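Local coordinates for protein pectinesterase (Aspergillus niger, PDB 5C1E) that hydrolyses the methyl esters of pectin's galacturonosyl units, releasing methanol, and probably helps the fungus macerate plant tissue, at residues E47-G61 and A92-I106. Numbering follows the deposited sequence.
Sequences EQLTIDYAGNLTLYG and ATVNVVSDGFSMYNI. With NAG (2-acetamido-2-deoxy-beta-D-glucopyranose), chain B.
I51 and F101 meet inside the right-handed parallel beta-helix where two successive coils stack. Each segment supplies one strand to each of two sheets, 49-51 beside 94-96 and 57-61 beside 102-104, joined by two parallel ladders, with bonds such as I51 N to N95 O (2.7 Å) and L59 N to S102 O (2.9 Å).

The interior is tightly packed. F101 swings its ring inward between the sheets, CG lying trans to the backbone N (chi1 177°): CD1 lies 3.9 Å from I51 CG2, CE1 touches L57 CD2, and CZ reaches L59 CB. Farther along, I106 crosses L59 at about a right angle, CD1 coming within 3.6 Å of L59 CG.

Outside, T50 and N95 lie loosely side by side. The tyrosine end is closer packed: T58 CG2 meets the Y104 ring edge (3.6 Å to CE1), though the Y60 and Y104 rings barely overlap; Y104 also stacks on Y131, and its OH is hydrogen-bonded to D296 OD2. The loop end is wetter. There S98 OG donates to a lone pair of Y53 O (2.6 Å), and one water links S98 OG, D99 O and L57 N. N56, which carries the N-acetylglucosamine, sits in the loop between strands 49-51 and 57-61, beside the turn S98 to F101.

Strand 36-40 flanks 57-61, strands 121-124 and 128-131 continue the stack, and helix 22-29 packs against L49, I51 and L57, while I76 of strand 74-78 meets T93 and I106.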
ATOM      1  N   GLU A  47      -4.797  -5.120 -17.576  1.00 17.62           N
ATOM      2  CA  GLU A  47      -4.055  -6.353 -17.346  1.00 17.82           C
ATOM      3  C   GLU A  47      -4.188  -6.795 -15.898  1.00 18.00           C
ATOM      4  O   GLU A  47      -4.411  -5.971 -15.013  1.00 17.60           O
ATOM      5  CB  GLU A  47      -2.571  -6.128 -17.667  1.00 17.70           C
ATOM      6  CG  GLU A  47      -2.300  -5.757 -19.114  1.00 18.64           C
ATOM      7  CD  GLU A  47      -0.827  -5.652 -19.416  1.00 18.65           C
ATOM      8  OE1 GLU A  47      -0.078  -6.610 -19.120  1.00 18.82           O
ATOM      9  OE2 GLU A  47      -0.411  -4.605 -19.932  1.00 19.08           O
ATOM     10  N   GLN A  48      -4.077  -8.107 -15.673  1.00 18.70           N
ATOM     11  CA  GLN A  48      -3.972  -8.685 -14.335  1.00 18.63           C
ATOM     12  C   GLN A  48      -2.626  -9.407 -14.262  1.00 19.07           C
ATOM     13  O   GLN A  48      -2.347 -10.291 -15.071  1.00 19.55           O
ATOM     14  CB  GLN A  48      -5.127  -9.649 -14.066  1.00 20.43           C
ATOM     15  CG  GLN A  48      -5.192 -10.104 -12.625  1.00 21.31           C
ATOM     16  CD  GLN A  48      -6.402 -10.957 -12.316  1.00 22.00           C
ATOM     17  OE1 GLN A  48      -6.974 -11.610 -13.196  1.00 22.41           O
ATOM     18  NE2 GLN A  48      -6.805 -10.956 -11.051  1.00 21.23           N
ATOM     19  N   LEU A  49      -1.776  -9.007 -13.323  1.00 17.95           N
ATOM     20  CA  LEU A  49      -0.372  -9.418 -13.343  1.00 18.69           C
ATOM     21  C   LEU A  49       0.049 -10.150 -12.079  1.00 19.41           C
ATOM     22  O   LEU A  49      -0.396  -9.823 -10.980  1.00 19.35           O
ATOM     23  CB  LEU A  49       0.510  -8.181 -13.502  1.00 18.49           C
ATOM     24  CG  LEU A  49       0.211  -7.330 -14.728  1.00 19.05           C
ATOM     25  CD1 LEU A  49       1.014  -6.047 -14.671  1.00 18.79           C
ATOM     26  CD2 LEU A  49       0.508  -8.124 -15.991  1.00 19.68           C
ATOM     27  N   THR A  50       0.905 -11.153 -12.239  1.00 19.99           N
ATOM     28  CA  THR A  50       1.591 -11.766 -11.104  1.00 20.31           C
ATOM     29  C   THR A  50       3.069 -11.511 -11.297  1.00 21.04           C
ATOM     30  O   THR A  50       3.619 -11.854 -12.355  1.00 21.84           O
ATOM     31  CB  THR A  50       1.302 -13.273 -10.995  1.00 21.89           C
ATOM     32  OG1 THR A  50      -0.102 -13.452 -10.770  1.00 22.27           O
ATOM     33  CG2 THR A  50       2.085 -13.896  -9.837  1.00 22.22           C
ATOM     34  N   ILE A  51       3.698 -10.891 -10.307  1.00 19.43           N
ATOM     35  CA  ILE A  51       5.131 -10.572 -10.366  1.00 20.30           C
ATOM     36  C   ILE A  51       5.892 -11.622  -9.553  1.00 19.91           C
ATOM     37  O   ILE A  51       5.912 -11.567  -8.313  1.00 18.79           O
ATOM     38  CB  ILE A  51       5.471  -9.195  -9.773  1.00 21.58           C
ATOM     39  CG1 ILE A  51       4.536  -8.085 -10.275  1.00 23.35           C
ATOM     40  CG2 ILE A  51       6.926  -8.823 -10.064  1.00 21.94           C
ATOM     41  CD1 ILE A  51       4.524  -7.840 -11.752  1.00 23.86           C
ATOM     42  N   ASP A  52       6.505 -12.587 -10.241  1.00 20.32           N
ATOM     43  CA  ASP A  52       7.203 -13.681  -9.560  1.00 21.70           C
ATOM     44  C   ASP A  52       8.637 -13.874 -10.040  1.00 21.78           C
ATOM     45  O   ASP A  52       9.209 -14.928  -9.844  1.00 23.40           O
ATOM     46  CB  ASP A  52       6.411 -14.991  -9.703  1.00 23.25           C
ATOM     47  CG  ASP A  52       6.212 -15.393 -11.155  1.00 25.65           C
ATOM     48  OD1 ASP A  52       6.854 -14.776 -12.040  1.00 25.47           O
ATOM     49  OD2 ASP A  52       5.410 -16.316 -11.403  1.00 28.39           O
ATOM     50  N   TYR A  53       9.219 -12.847 -10.643  1.00 20.48           N
ATOM     51  CA  TYR A  53      10.583 -12.913 -11.148  1.00 20.44           C
ATOM     52  C   TYR A  53      11.554 -13.320 -10.028  1.00 20.78           C
ATOM     53  O   TYR A  53      11.438 -12.849  -8.879  1.00 19.41           O
ATOM     54  CB  TYR A  53      10.948 -11.543 -11.728  1.00 19.81           C
ATOM     55  CG  TYR A  53      12.311 -11.465 -12.364  1.00 19.59           C
ATOM     56  CD1 TYR A  53      12.627 -12.253 -13.474  1.00 20.02           C
ATOM     57  CD2 TYR A  53      13.277 -10.605 -11.867  1.00 18.53           C
ATOM     58  CE1 TYR A  53      13.883 -12.180 -14.057  1.00 20.11           C
ATOM     59  CE2 TYR A  53      14.537 -10.528 -12.440  1.00 19.05           C
ATOM     60  CZ  TYR A  53      14.832 -11.326 -13.539  1.00 19.73           C
ATOM     61  OH  TYR A  53      16.079 -11.269 -14.140  1.00 20.42           O
ATOM     62  N   ALA A  54      12.508 -14.195 -10.364  1.00 21.16           N
ATOM     63  CA  ALA A  54      13.458 -14.729  -9.390  1.00 21.50           C
ATOM     64  C   ALA A  54      14.503 -13.718  -8.950  1.00 21.52           C
ATOM     65  O   ALA A  54      14.998 -13.783  -7.842  1.00 22.02           O
ATOM     66  CB  ALA A  54      14.134 -15.984  -9.938  1.00 21.58           C
ATOM     67  N   GLY A  55      14.857 -12.795  -9.829  1.00 21.77           N
ATOM     68  CA  GLY A  55      15.818 -11.765  -9.494  1.00 21.78           C
ATOM     69  C   GLY A  55      15.176 -10.511  -8.908  1.00 21.45           C
ATOM     70  O   GLY A  55      13.982 -10.481  -8.621  1.00 19.84           O
ATOM     71  N   ASN A  56      15.985  -9.477  -8.701  0.50 21.09           N
ATOM     72  CA  ASN A  56      15.479  -8.207  -8.197  0.50 21.14           C
ATOM     73  C   ASN A  56      14.964  -7.357  -9.350  0.50 20.40           C
ATOM     74  O   ASN A  56      15.736  -6.910 -10.195  0.50 20.69           O
ATOM     75  CB  ASN A  56      16.555  -7.453  -7.425  0.50 21.86           C
ATOM     76  CG  ASN A  56      16.594  -7.835  -5.956  0.50 22.77           C
ATOM     77  OD1 ASN A  56      15.866  -8.734  -5.502  0.50 23.34           O
ATOM     78  ND2 ASN A  56      17.932  -7.134  -5.654  0.50 33.14           N
ATOM     79  N   LEU A  57      13.650  -7.168  -9.383  1.00 19.82           N
ATOM     80  CA  LEU A  57      12.973  -6.430 -10.458  1.00 18.58           C
ATOM     81  C   LEU A  57      12.591  -5.053  -9.961  1.00 18.28           C
ATOM     82  O   LEU A  57      12.116  -4.908  -8.821  1.00 17.05           O
ATOM     83  CB  LEU A  57      11.719  -7.175 -10.914  1.00 19.04           C
ATOM     84  CG  LEU A  57      10.830  -6.503 -11.953  1.00 19.10           C
ATOM     85  CD1 LEU A  57      11.575  -6.398 -13.273  1.00 20.00           C
ATOM     86  CD2 LEU A  57       9.544  -7.275 -12.153  1.00 19.14           C
ATOM     87  N   THR A  58      12.824  -4.055 -10.815  1.00 17.64           N
ATOM     88  CA  THR A  58      12.286  -2.700 -10.630  1.00 17.51           C
ATOM     89  C   THR A  58      11.377  -2.334 -11.797  1.00 17.77           C
ATOM     90  O   THR A  58      11.758  -2.484 -12.976  1.00 17.14           O
ATOM     91  CB  THR A  58      13.420  -1.661 -10.498  1.00 17.52           C
ATOM     92  OG1 THR A  58      14.227  -2.025  -9.389  1.00 18.46           O
ATOM     93  CG2 THR A  58      12.851  -0.260 -10.263  1.00 17.20           C
ATOM     94  N   LEU A  59      10.161  -1.876 -11.475  1.00 16.93           N
ATOM     95  CA  LEU A  59       9.222  -1.392 -12.472  1.00 17.58           C
ATOM     96  C   LEU A  59       9.071   0.133 -12.350  1.00 17.45           C
ATOM     97  O   LEU A  59       8.715   0.631 -11.279  1.00 17.98           O
ATOM     98  CB  LEU A  59       7.883  -2.080 -12.248  1.00 18.73           C
ATOM     99  CG  LEU A  59       6.736  -1.953 -13.242  1.00 19.92           C
ATOM    100  CD1 LEU A  59       7.070  -2.423 -14.657  1.00 19.99           C
ATOM    101  CD2 LEU A  59       5.594  -2.786 -12.680  1.00 20.38           C
ATOM    102  N   TYR A  60       9.374   0.858 -13.429  1.00 16.34           N
ATOM    103  CA  TYR A  60       9.333   2.313 -13.436  1.00 16.56           C
ATOM    104  C   TYR A  60       8.238   2.802 -14.334  1.00 16.25           C
ATOM    105  O   TYR A  60       8.148   2.368 -15.477  1.00 18.04           O
ATOM    106  CB  TYR A  60      10.604   2.887 -14.039  1.00 17.74           C
ATOM    107  CG  TYR A  60      11.882   2.619 -13.319  1.00 17.78           C
ATOM    108  CD1 TYR A  60      12.193   3.295 -12.153  1.00 17.65           C
ATOM    109  CD2 TYR A  60      12.816   1.736 -13.836  1.00 18.05           C
ATOM    110  CE1 TYR A  60      13.408   3.090 -11.506  1.00 18.51           C
ATOM    111  CE2 TYR A  60      14.023   1.527 -13.195  1.00 18.73           C
ATOM    112  CZ  TYR A  60      14.315   2.214 -12.033  1.00 19.18           C
ATOM    113  OH  TYR A  60      15.508   1.985 -11.395  1.00 19.87           O
ATOM    114  N   GLY A  61       7.465   3.767 -13.857  1.00 15.99           N
ATOM    115  CA  GLY A  61       6.480   4.446 -14.679  1.00 15.27           C
ATOM    116  C   GLY A  61       6.965   5.796 -15.162  1.00 15.45           C
ATOM    117  O   GLY A  61       7.721   6.489 -14.485  1.00 15.43           O
ATOM    118  N   ALA A  92      -6.612  -9.726  -7.219  1.00 16.48           N
ATOM    119  CA  ALA A  92      -5.672  -8.607  -7.263  1.00 16.49           C
ATOM    120  C   ALA A  92      -5.327  -8.238  -8.684  1.00 16.14           C
ATOM    121  O   ALA A  92      -5.081  -9.108  -9.508  1.00 16.73           O
ATOM    122  CB  ALA A  92      -4.404  -8.935  -6.495  1.00 17.01           C
ATOM    123  N   THR A  93      -5.314  -6.941  -8.979  1.00 15.86           N
ATOM    124  CA  THR A  93      -4.854  -6.469 -10.280  1.00 15.51           C
ATOM    125  C   THR A  93      -3.369  -6.770 -10.446  1.00 15.14           C
ATOM    126  O   THR A  93      -2.923  -7.187 -11.528  1.00 14.27           O
ATOM    127  CB  THR A  93      -5.149  -4.984 -10.456  1.00 15.47           C
ATOM    128  OG1 THR A  93      -6.564  -4.805 -10.387  1.00 15.16           O
ATOM    129  CG2 THR A  93      -4.641  -4.495 -11.784  1.00 16.12           C
ATOM    130  N   VAL A  94      -2.620  -6.587  -9.364  1.00 14.56           N
ATOM    131  CA  VAL A  94      -1.184  -6.935  -9.331  1.00 14.70           C
ATOM    132  C   VAL A  94      -0.866  -7.752  -8.073  1.00 15.21           C
ATOM    133  O   VAL A  94      -1.216  -7.354  -6.948  1.00 14.78           O
ATOM    134  CB  VAL A  94      -0.270  -5.697  -9.342  1.00 14.66           C
ATOM    135  CG1 VAL A  94       1.185  -6.124  -9.230  1.00 14.87           C
ATOM    136  CG2 VAL A  94      -0.455  -4.878 -10.606  1.00 14.52           C
ATOM    137  N   ASN A  95      -0.206  -8.893  -8.278  1.00 15.30           N
ATOM    138  CA  ASN A  95       0.133  -9.815  -7.208  1.00 16.15           C
ATOM    139  C   ASN A  95       1.644  -9.916  -7.133  1.00 16.08           C
ATOM    140  O   ASN A  95       2.260 -10.500  -8.009  1.00 16.17           O
ATOM    141  CB  ASN A  95      -0.505 -11.196  -7.482  1.00 17.38           C
ATOM    142  CG  ASN A  95      -0.204 -12.227  -6.407  1.00 18.75           C
ATOM    143  OD1 ASN A  95       0.387 -11.927  -5.368  1.00 20.28           O
ATOM    144  ND2 ASN A  95      -0.643 -13.465  -6.648  1.00 20.44           N
ATOM    145  N   VAL A  96       2.244  -9.326  -6.105  1.00 16.02           N
ATOM    146  CA  VAL A  96       3.702  -9.312  -5.991  1.00 16.76           C
ATOM    147  C   VAL A  96       4.179 -10.414  -5.057  1.00 17.09           C
ATOM    148  O   VAL A  96       4.001 -10.335  -3.829  1.00 16.78           O
ATOM    149  CB  VAL A  96       4.223  -7.966  -5.487  1.00 16.70           C
ATOM    150  CG1 VAL A  96       5.740  -7.962  -5.477  1.00 17.23           C
ATOM    151  CG2 VAL A  96       3.717  -6.831  -6.362  1.00 18.04           C
ATOM    152  N   VAL A  97       4.804 -11.426  -5.634  1.00 18.41           N
ATOM    153  CA  VAL A  97       5.401 -12.512  -4.850  1.00 20.34           C
ATOM    154  C   VAL A  97       6.917 -12.617  -5.075  1.00 22.07           C
ATOM    155  O   VAL A  97       7.535 -13.665  -4.845  1.00 24.79           O
ATOM    156  CB  VAL A  97       4.697 -13.853  -5.109  1.00 20.91           C
ATOM    157  CG1 VAL A  97       3.258 -13.776  -4.649  1.00 20.66           C
ATOM    158  CG2 VAL A  97       4.793 -14.262  -6.575  1.00 21.37           C
ATOM    159  N   SER A  98       7.536 -11.506  -5.457  1.00 21.42           N
ATOM    160  CA  SER A  98       8.956 -11.502  -5.783  1.00 20.48           C
ATOM    161  C   SER A  98       9.711 -10.645  -4.763  1.00 20.21           C
ATOM    162  O   SER A  98       9.530  -9.412  -4.710  1.00 19.04           O
ATOM    163  CB  SER A  98       9.134 -10.965  -7.212  1.00 20.65           C
ATOM    164  OG  SER A  98      10.494 -10.823  -7.576  1.00 20.84           O
ATOM    165  N   ASP A  99      10.579 -11.276  -3.967  1.00 20.04           N
ATOM    166  CA  ASP A  99      11.411 -10.521  -3.034  1.00 20.26           C
ATOM    167  C   ASP A  99      12.159  -9.369  -3.718  1.00 19.25           C
ATOM    168  O   ASP A  99      12.643  -9.498  -4.843  1.00 19.39           O
ATOM    169  CB  ASP A  99      12.441 -11.414  -2.341  1.00 20.70           C
ATOM    170  CG  ASP A  99      11.831 -12.330  -1.289  1.00 21.83           C
ATOM    171  OD1 ASP A  99      10.682 -12.141  -0.834  1.00 20.11           O
ATOM    172  OD2 ASP A  99      12.553 -13.260  -0.896  1.00 21.66           O
ATOM    173  N   GLY A 100      12.248  -8.245  -3.022  1.00 19.29           N
ATOM    174  CA  GLY A 100      13.083  -7.132  -3.463  1.00 19.57           C
ATOM    175  C   GLY A 100      12.493  -6.293  -4.575  1.00 19.14           C
ATOM    176  O   GLY A 100      13.158  -5.396  -5.087  1.00 19.39           O
ATOM    177  N   PHE A 101      11.251  -6.583  -4.967  1.00 18.36           N
ATOM    178  CA  PHE A 101      10.579  -5.815  -6.011  1.00 17.84           C
ATOM    179  C   PHE A 101      10.459  -4.335  -5.598  1.00 17.89           C
ATOM    180  O   PHE A 101      10.183  -4.020  -4.427  1.00 17.02           O
ATOM    181  CB  PHE A 101       9.186  -6.409  -6.263  1.00 17.79           C
ATOM    182  CG  PHE A 101       8.360  -5.654  -7.264  1.00 17.41           C
ATOM    183  CD1 PHE A 101       8.666  -5.698  -8.620  1.00 17.67           C
ATOM    184  CD2 PHE A 101       7.235  -4.930  -6.857  1.00 17.38           C
ATOM    185  CE1 PHE A 101       7.882  -5.024  -9.547  1.00 17.65           C
ATOM    186  CE2 PHE A 101       6.447  -4.267  -7.774  1.00 16.96           C
ATOM    187  CZ  PHE A 101       6.777  -4.302  -9.127  1.00 17.42           C
ATOM    188  N   SER A 102      10.671  -3.445  -6.563  1.00 17.44           N
ATOM    189  CA  SER A 102      10.442  -2.011  -6.365  1.00 16.69           C
ATOM    190  C   SER A 102       9.576  -1.488  -7.487  1.00 16.39           C
ATOM    191  O   SER A 102       9.756  -1.887  -8.642  1.00 16.63           O
ATOM    192  CB  SER A 102      11.759  -1.250  -6.335  1.00 16.85           C
ATOM    193  OG  SER A 102      12.600  -1.770  -5.347  1.00 18.02           O
ATOM    194  N   MET A 103       8.643  -0.595  -7.165  1.00 15.71           N
ATOM    195  CA  MET A 103       7.797   0.005  -8.183  1.00 15.58           C
ATOM    196  C   MET A 103       7.770   1.521  -7.969  1.00 15.34           C
ATOM    197  O   MET A 103       7.660   1.991  -6.831  1.00 14.72           O
ATOM    198  CB  MET A 103       6.394  -0.606  -8.153  1.00 16.71           C
ATOM    199  CG  MET A 103       5.508  -0.150  -9.305  1.00 17.01           C
ATOM    200  SD  MET A 103       4.018  -1.150  -9.457  1.00 20.25           S
ATOM    201  CE  MET A 103       2.983  -0.486  -8.169  1.00 18.99           C
ATOM    202  N   TYR A 104       7.929   2.263  -9.061  1.00 14.47           N
ATOM    203  CA  TYR A 104       8.006   3.719  -9.036  1.00 14.69           C
ATOM    204  C   TYR A 104       6.987   4.316  -9.968  1.00 14.23           C
ATOM    205  O   TYR A 104       6.974   4.006 -11.168  1.00 13.38           O
ATOM    206  CB  TYR A 104       9.385   4.226  -9.501  1.00 15.02           C
ATOM    207  CG  TYR A 104      10.540   3.907  -8.598  1.00 16.63           C
ATOM    208  CD1 TYR A 104      11.149   2.657  -8.647  1.00 17.22           C
ATOM    209  CD2 TYR A 104      11.041   4.851  -7.683  1.00 17.50           C
ATOM    210  CE1 TYR A 104      12.200   2.353  -7.825  1.00 17.82           C
ATOM    211  CE2 TYR A 104      12.129   4.552  -6.875  1.00 17.99           C
ATOM    212  CZ  TYR A 104      12.697   3.298  -6.964  1.00 18.24           C
ATOM    213  OH  TYR A 104      13.742   2.927  -6.180  1.00 19.23           O
ATOM    214  N   ASN A 105       6.161   5.203  -9.424  1.00 13.95           N
ATOM    215  CA  ASN A 105       5.278   6.052 -10.241  1.00 14.33           C
ATOM    216  C   ASN A 105       4.315   5.298 -11.161  1.00 14.76           C
ATOM    217  O   ASN A 105       4.203   5.602 -12.355  1.00 14.70           O
ATOM    218  CB  ASN A 105       6.133   7.043 -11.033  1.00 14.52           C
ATOM    219  CG  ASN A 105       7.098   7.782 -10.153  1.00 14.37           C
ATOM    220  OD1 ASN A 105       8.318   7.625 -10.263  1.00 15.13           O
ATOM    221  ND2 ASN A 105       6.562   8.587  -9.251  1.00 14.67           N
ATOM    222  N   ILE A 106       3.628   4.315 -10.576  1.00 14.85           N
ATOM    223  CA  ILE A 106       2.608   3.526 -11.276  1.00 15.05           C
ATOM    224  C   ILE A 106       1.323   3.564 -10.460  1.00 14.93           C
ATOM    225  O   ILE A 106       1.370   3.491  -9.225  1.00 15.03           O
ATOM    226  CB  ILE A 106       3.111   2.093 -11.522  1.00 15.63           C
ATOM    227  CG1 ILE A 106       4.239   2.162 -12.570  1.00 16.53           C
ATOM    228  CG2 ILE A 106       1.959   1.184 -11.940  1.00 15.48           C
ATOM    229  CD1 ILE A 106       4.552   0.927 -13.319  1.00 17.89           C
TER
HETATM  230  C1  NAG B 401      18.877  -8.264  -4.136  0.60 37.32           C
HETATM  231  C2  NAG B 401      20.346  -7.947  -4.355  0.60 37.90           C
HETATM  232  C3  NAG B 401      20.963  -7.846  -2.963  0.60 38.65           C
HETATM  233  C4  NAG B 401      20.191  -6.815  -2.115  0.60 37.83           C
HETATM  234  C5  NAG B 401      18.660  -6.947  -2.232  0.60 35.88           C
HETATM  235  C6  NAG B 401      17.915  -5.741  -1.678  0.60 34.64           C
HETATM  236  C7  NAG B 401      21.390  -8.666  -6.487  0.60 38.51           C
HETATM  237  C8  NAG B 401      21.988  -9.790  -7.289  0.60 38.99           C
HETATM  238  N2  NAG B 401      20.956  -8.935  -5.245  0.60 37.94           N
HETATM  239  O3  NAG B 401      22.336  -7.511  -3.071  0.60 39.24           O
HETATM  240  O4  NAG B 401      20.561  -6.918  -0.747  0.60 37.15           O
HETATM  241  O5  NAG B 401      18.269  -7.112  -3.577  0.60 35.98           O
HETATM  242  O6  NAG B 401      16.523  -5.999  -1.701  0.60 32.28           O
HETATM  243  O7  NAG B 401      21.328  -7.554  -7.005  0.60 39.61           O
HETATM  244  O   HOH W   1      -2.887 -10.716 -10.073  1.00 18.91           O
HETATM  245  O   HOH W   2      13.115 -11.869  -6.252  1.00 21.60           O
HETATM  246  O   HOH W   3      11.901  -8.393  -7.396  1.00 16.91           O
HETATM  247  O   HOH W   4      14.156  -3.674  -6.823  1.00 25.62           O
HETATM  248  O   HOH W   5      16.059   2.381  -8.408  1.00 38.18           O